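Local coordinates for protein amidohydrolase (Thermotoga maritima, PDB 3OOQ) that is probably a metal-dependent hydrolase of amide bonds, possibly with allantoinase activity, although its natural substrate is uncertain, at residues 16-21 with 336-341; 57-62 with 362-367; 348-353 with 358-363. All coordinates share one frame; numbering follows the deposited sequence.

Contact 1. Residues 16-21 with 336-341; sequences PITSRP and LTVNPA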
# COMPACT_ATOMS: atom_id res chain seq x y z
N PRO F 16 57.23 8.61 19.34
CA PRO F 16 56.86 9.81 18.59
C PRO F 16 56.11 9.51 17.28
O PRO F 16 55.41 10.40 16.77
CB PRO F 16 58.21 10.46 18.26
CG PRO F 16 59.20 9.83 19.14
CD PRO F 16 58.69 8.45 19.43
N ILE F 17 56.30 8.29 16.76
CA ILE F 17 55.71 7.77 15.52
C ILE F 17 56.46 8.20 14.29
O ILE F 17 56.74 7.39 13.42
CB ILE F 17 54.17 8.09 15.32
CG1 ILE F 17 53.30 7.43 16.39
CG2 ILE F 17 53.71 7.69 13.91
CD1 ILE F 17 53.57 5.95 16.62
N THR F 18 56.81 9.48 14.23
CA THR F 18 57.51 10.03 13.08
C THR F 18 59.03 9.88 13.23
O THR F 18 59.79 10.31 12.37
CB THR F 18 57.14 11.48 12.87
OG1 THR F 18 57.32 12.19 14.11
CG2 THR F 18 55.63 11.58 12.44
N SER F 19 59.45 9.28 14.34
CA SER F 19 60.83 8.84 14.53
C SER F 19 60.79 7.68 15.52
O SER F 19 59.74 7.42 16.13
CB SER F 19 61.74 9.98 15.03
OG SER F 19 61.27 10.54 16.24
N ARG F 20 61.90 6.97 15.63
CA ARG F 20 61.97 5.74 16.41
C ARG F 20 61.75 5.94 17.91
O ARG F 20 62.14 6.97 18.45
CB ARG F 20 63.28 4.99 16.13
CG ARG F 20 63.07 3.86 15.14
CD ARG F 20 64.24 3.66 14.21
NE ARG F 20 63.79 3.11 12.92
CZ ARG F 20 64.00 1.86 12.49
NH1 ARG F 20 63.54 1.49 11.30
NH2 ARG F 20 64.67 0.99 13.25
N PRO F 21 61.14 4.94 18.58
CA PRO F 21 60.90 5.06 20.01
C PRO F 21 62.19 5.13 20.83
O PRO F 21 63.25 4.73 20.36
CB PRO F 21 60.10 3.78 20.35
CG PRO F 21 60.38 2.82 19.22
CD PRO F 21 60.67 3.66 18.02
N LEU F 336 47.54 4.99 11.79
CA LEU F 336 46.63 5.32 12.88
C LEU F 336 46.83 6.72 13.44
O LEU F 336 46.00 7.19 14.25
CB LEU F 336 46.75 4.30 14.00
CG LEU F 336 46.26 2.88 13.71
CD1 LEU F 336 46.62 1.97 14.90
CD2 LEU F 336 44.75 2.84 13.40
N THR F 337 47.90 7.38 13.00
CA THR F 337 48.36 8.64 13.61
C THR F 337 48.67 9.75 12.59
O THR F 337 47.78 10.52 12.21
CB THR F 337 49.55 8.38 14.58
OG1 THR F 337 50.53 7.60 13.89
CG2 THR F 337 49.09 7.60 15.83
N VAL F 338 49.93 9.83 12.14
CA VAL F 338 50.39 10.91 11.26
C VAL F 338 49.74 10.89 9.86
O VAL F 338 49.40 11.94 9.32
CB VAL F 338 51.96 10.95 11.17
CG1 VAL F 338 52.54 9.65 10.61
CG2 VAL F 338 52.45 12.16 10.34
N ASN F 339 49.58 9.71 9.27
CA ASN F 339 48.90 9.60 7.95
C ASN F 339 47.45 10.13 7.96
O ASN F 339 47.13 11.01 7.17
CB ASN F 339 48.95 8.16 7.43
CG ASN F 339 50.33 7.73 6.97
OD1 ASN F 339 51.33 8.35 7.32
ND2 ASN F 339 50.39 6.66 6.17
N PRO F 340 46.56 9.60 8.86
CA PRO F 340 45.23 10.22 8.95
C PRO F 340 45.32 11.72 9.23
O PRO F 340 44.64 12.49 8.56
CB PRO F 340 44.55 9.49 10.13
CG PRO F 340 45.64 8.69 10.80
CD PRO F 340 46.68 8.43 9.74
N ALA F 341 46.18 12.14 10.17
CA ALA F 341 46.40 13.58 10.39
C ALA F 341 46.67 14.33 9.07
O ALA F 341 46.11 15.41 8.81
CB ALA F 341 47.55 13.80 11.37
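The loop carrying I17 and T18 runs up to the start of helix 338-343 with no backbone bond between them, the CA atoms of T18 and V338 standing 7.4 Å apart. I17 sits at a tight bend (phi 82°, psi -46°), across which T18 N makes a weak bond to P16 O. CG2 of I17 is anti to the backbone N, and this branch does the touching: it lies 3.2 Å from T337 OG1 and 4.0 Å from V338 CG1, the two side chains I17 and V338 passing in opposite directions. T18 adds its methyl, CG2, which rests 3.9 Å from V338 CG2. Valine suits the first turn of the helix because both of its branches find carbon partners in this loop. Threonine suits position 18 because CG2 can pack on V338 while OG1 bonds to E354. T337 OG1, at the N-cap position but making no capping bond, is held by L333 O and also takes the close I17 methyl. A bound glycerol, probably from the crystallisation liquor, lies about 3 Å from the side chain of T18. I17 also packs on P57 of strand 54-64 and on L333 and K334 at the end of helix 329-334, so the loop rests on both. No hydrogen bond crosses the contact, which therefore rests on van der Waals packing, with the hydroxyls of T18 and T337 bonded to other residues.

Contact 2. Residues 57-62 with 362-367; sequences PGFVDA and VVWSGH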
# COMPACT_ATOMS: atom_id res chain seq x y z
N PRO F 57 51.05 9.10 20.86
CA PRO F 57 50.09 10.13 20.51
C PRO F 57 48.69 9.51 20.53
O PRO F 57 48.56 8.28 20.44
CB PRO F 57 50.47 10.50 19.07
CG PRO F 57 51.11 9.31 18.52
CD PRO F 57 51.72 8.54 19.67
N GLY F 58 47.65 10.33 20.66
CA GLY F 58 46.28 9.83 20.49
C GLY F 58 46.10 9.34 19.06
O GLY F 58 46.64 9.94 18.12
N PHE F 59 45.35 8.25 18.88
CA PHE F 59 45.02 7.76 17.54
C PHE F 59 43.97 8.63 16.87
O PHE F 59 43.17 9.28 17.54
CB PHE F 59 44.58 6.30 17.54
CG PHE F 59 45.62 5.36 18.08
CD1 PHE F 59 46.91 5.36 17.55
CD2 PHE F 59 45.31 4.45 19.09
CE1 PHE F 59 47.88 4.49 18.04
CE2 PHE F 59 46.28 3.57 19.59
CZ PHE F 59 47.56 3.59 19.06
N VAL F 60 44.01 8.63 15.54
CA VAL F 60 43.23 9.55 14.75
C VAL F 60 42.50 8.71 13.71
O VAL F 60 43.13 8.09 12.85
CB VAL F 60 44.14 10.60 14.06
CG1 VAL F 60 43.32 11.59 13.25
CG2 VAL F 60 45.03 11.34 15.09
N ASP F 61 41.18 8.67 13.80
CA ASP F 61 40.41 7.94 12.81
C ASP F 61 39.88 8.88 11.75
O ASP F 61 39.04 9.75 12.04
CB ASP F 61 39.25 7.17 13.44
CG ASP F 61 38.73 6.07 12.53
OD1 ASP F 61 38.47 6.35 11.35
OD2 ASP F 61 38.60 4.93 12.99
N ALA F 62 40.37 8.72 10.53
CA ALA F 62 40.02 9.64 9.46
C ALA F 62 38.57 9.53 8.91
O ALA F 62 38.17 10.34 8.10
CB ALA F 62 41.02 9.53 8.34
N VAL F 362 48.57 9.37 25.11
CA VAL F 362 47.96 8.23 25.78
C VAL F 362 49.03 7.43 26.48
O VAL F 362 50.04 7.07 25.87
CB VAL F 362 47.23 7.31 24.76
CG1 VAL F 362 46.55 6.15 25.48
CG2 VAL F 362 46.19 8.11 23.96
N VAL F 363 48.81 7.18 27.78
CA VAL F 363 49.68 6.31 28.58
C VAL F 363 49.13 4.90 28.50
O VAL F 363 48.04 4.62 28.98
CB VAL F 363 49.77 6.76 30.08
CG1 VAL F 363 50.67 5.81 30.87
CG2 VAL F 363 50.25 8.21 30.22
N TRP F 364 49.91 4.02 27.88
CA TRP F 364 49.59 2.61 27.76
C TRP F 364 50.45 1.82 28.75
O TRP F 364 51.62 2.18 29.02
CB TRP F 364 49.92 2.11 26.36
CG TRP F 364 48.96 2.51 25.30
CD1 TRP F 364 48.97 3.68 24.59
CD2 TRP F 364 47.83 1.76 24.81
NE1 TRP F 364 47.92 3.70 23.70
CE2 TRP F 364 47.21 2.54 23.80
CE3 TRP F 364 47.29 0.50 25.14
CZ2 TRP F 364 46.08 2.11 23.11
CZ3 TRP F 364 46.15 0.07 24.43
CH2 TRP F 364 45.56 0.87 23.44
N SER F 365 49.88 0.73 29.25
CA SER F 365 50.53 -0.16 30.20
C SER F 365 51.63 -0.97 29.51
O SER F 365 52.55 -1.46 30.15
CB SER F 365 49.50 -1.10 30.86
OG SER F 365 49.08 -2.12 29.95
N GLY F 366 51.49 -1.12 28.19
CA GLY F 366 52.41 -1.91 27.36
C GLY F 366 52.13 -1.51 25.93
O GLY F 366 51.37 -0.56 25.68
N HIS F 367 52.72 -2.23 24.98
CA HIS F 367 52.54 -1.88 23.57
C HIS F 367 51.06 -2.01 23.16
O HIS F 367 50.41 -3.00 23.52
CB HIS F 367 53.43 -2.76 22.68
CG HIS F 367 53.60 -2.22 21.29
ND1 HIS F 367 52.56 -2.17 20.38
CD2 HIS F 367 54.67 -1.69 20.67
CE1 HIS F 367 52.99 -1.62 19.26
NE2 HIS F 367 54.27 -1.33 19.40
O HOH W 1 47.22 5.84 21.66
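G58 and V362 bring the two segments to their nearest approach, 5.8 Å between CA atoms; strands 54-64 and 361-364 are antiparallel neighbours in one sheet, but the pairing ends at G58 with D360, and beyond it no direct hydrogen bond joins 57-62 to 362-367. V362 rests its CG2 on the CA of G58 at 3.9 Å. Farther along, CE2 of F59 lies 3.8 Å from CZ2 of W364. The indole carbon comes in at the edge of the phenyl ring, near its plane, and the side chains cross at about a right angle. In the amidohydrolase fold this is where a strand of the metal-dependent barrel adjoins the smaller beta domain; strand 54-64 runs on to H63, which probably belongs to the family's His-x-His motif. A water bridges the segments, donating to P57 O and accepting from W364 NE1, 3.0 Å from each. It lies in the indole plane at the edge, yet 3.2 Å above one face of F59, offset toward the rim. Tryptophan suits its place by offering both a broad apolar surface and one N-H for this water. Its ring also meets F56 and packs on R324 of a second subunit.

Contact 3. Residues 348-353 with 358-363; sequences DRIGSI and DADLVV
Charge joins R349 to D358: the guanidinium approaches side-on, and both NE and NH2 bond to a single oxygen, OD2, each at 3.2 Å. That oxygen lies near the guanidinium plane and is met on its syn side, although the two flat groups are turned 67° apart; a bend in the arginine chain (chi3 66°) brings its end round to the carboxylate. K133 forms further salt bridges to D358 OD2 and D360 OD2, so the buried carboxylates are probably kept ionised; D360 OD1 accepts from D381 N. An alanine in place of D358 would probably leave R349 without its mate and free to swing, and K133 with one carboxylate fewer. Among the backbone bonds, D358 N donates to R349 O at 2.7 Å, and a water donates to both S352 O and D358 O, linking the segments. A359 then centres an inverse gamma turn. The apolar contact is I353 CD1 on L361 CD2, 3.8 Å apart. Separately, the I350 methyl CG2 packs against a carboxylate, 3.5 Å from D360 OD2. Sequence and shape together fit the Gly-Ser-Ile to Ala-Asp-Leu segment well known in amidohydrolases, the return from the barrel to the small beta domain.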
# COMPACT_ATOMS: atom_id res chain seq x y z
N ASP F 348 50.18 19.25 11.30
CA ASP F 348 50.87 20.27 12.10
C ASP F 348 50.34 20.27 13.54
O ASP F 348 50.95 20.87 14.43
CB ASP F 348 50.69 21.67 11.47
CG ASP F 348 49.21 22.04 11.30
OD1 ASP F 348 48.84 23.19 11.59
OD2 ASP F 348 48.42 21.18 10.89
N ARG F 349 49.22 19.59 13.77
CA ARG F 349 48.54 19.65 15.06
C ARG F 349 48.47 18.33 15.84
O ARG F 349 48.69 18.32 17.06
CB ARG F 349 47.13 20.22 14.89
CG ARG F 349 47.15 21.74 14.70
CD ARG F 349 45.74 22.27 14.71
NE ARG F 349 45.12 22.10 16.03
CZ ARG F 349 43.93 22.58 16.36
NH1 ARG F 349 43.22 23.27 15.46
NH2 ARG F 349 43.44 22.38 17.58
N ILE F 350 48.17 17.25 15.14
CA ILE F 350 47.90 15.97 15.80
C ILE F 350 48.60 14.81 15.10
O ILE F 350 49.14 14.98 14.01
CB ILE F 350 46.38 15.66 15.84
CG1 ILE F 350 45.80 15.70 14.42
CG2 ILE F 350 45.65 16.63 16.76
CD1 ILE F 350 44.32 15.29 14.33
N GLY F 351 48.58 13.65 15.74
CA GLY F 351 49.09 12.41 15.14
C GLY F 351 50.57 12.09 15.30
O GLY F 351 51.06 11.15 14.67
N SER F 352 51.29 12.86 16.13
CA SER F 352 52.70 12.59 16.46
C SER F 352 53.13 13.25 17.76
O SER F 352 52.49 14.21 18.23
CB SER F 352 53.65 13.04 15.32
OG SER F 352 53.66 14.46 15.17
N ILE F 353 54.21 12.74 18.35
CA ILE F 353 54.79 13.40 19.51
C ILE F 353 55.97 14.24 19.06
O ILE F 353 57.13 13.81 19.13
CB ILE F 353 55.18 12.44 20.66
CG1 ILE F 353 54.04 11.46 20.97
CG2 ILE F 353 55.57 13.25 21.90
CD1 ILE F 353 54.28 10.55 22.16
N ASP F 358 49.68 19.50 19.32
CA ASP F 358 48.73 19.35 20.42
C ASP F 358 49.12 18.18 21.35
O ASP F 358 49.50 17.11 20.87
CB ASP F 358 47.31 19.11 19.89
CG ASP F 358 46.73 20.32 19.12
OD1 ASP F 358 47.39 21.37 19.01
OD2 ASP F 358 45.58 20.21 18.63
N ALA F 359 48.99 18.38 22.66
CA ALA F 359 49.38 17.36 23.64
C ALA F 359 48.24 16.36 23.85
O ALA F 359 47.60 16.30 24.91
CB ALA F 359 49.80 18.00 24.94
N ASP F 360 47.99 15.60 22.79
CA ASP F 360 47.03 14.52 22.82
C ASP F 360 47.86 13.27 22.99
O ASP F 360 48.53 12.82 22.04
CB ASP F 360 46.21 14.48 21.53
CG ASP F 360 45.47 15.79 21.28
OD1 ASP F 360 45.44 16.68 22.17
OD2 ASP F 360 44.91 15.93 20.16
N LEU F 361 47.87 12.76 24.22
CA LEU F 361 48.82 11.72 24.63
C LEU F 361 48.12 10.60 25.36
O LEU F 361 47.20 10.82 26.15
CB LEU F 361 49.93 12.33 25.51
CG LEU F 361 50.78 13.44 24.85
CD1 LEU F 361 51.64 14.20 25.87
CD2 LEU F 361 51.65 12.88 23.73
N VAL F 362 48.57 9.37 25.11
CA VAL F 362 47.96 8.23 25.78
C VAL F 362 49.03 7.43 26.48
O VAL F 362 50.04 7.07 25.87
CB VAL F 362 47.23 7.31 24.76
CG1 VAL F 362 46.55 6.15 25.48
CG2 VAL F 362 46.19 8.11 23.96
N VAL F 363 48.81 7.18 27.78
CA VAL F 363 49.68 6.31 28.58
C VAL F 363 49.13 4.90 28.50
O VAL F 363 48.04 4.62 28.98
CB VAL F 363 49.77 6.76 30.08
CG1 VAL F 363 50.67 5.81 30.87
CG2 VAL F 363 50.25 8.21 30.22
O HOH W 2 50.09 15.44 18.61

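The three contacts lie together on one side of the chain's centre, contact 1 about 10 Å from contact 2 and the other pairs about 9 Å apart, centre to centre. Probable backbone hydrogen bonds tie each pair: L336 O to V60 N at 2.8 Å joins contacts 1 and 2, P16 O to I353 N at 3.1 Å joins 1 and 3, and G58 N to D360 O at 3.0 Å joins 2 and 3. Contacts 2 and 3 also share V362 and V363, on strand 361-364. P57 touches both neighbours, its CG 3.6 Å from I17 CG1 and its N 3.8 Å from I353 CD1. Together they join the barrel to the small beta domain.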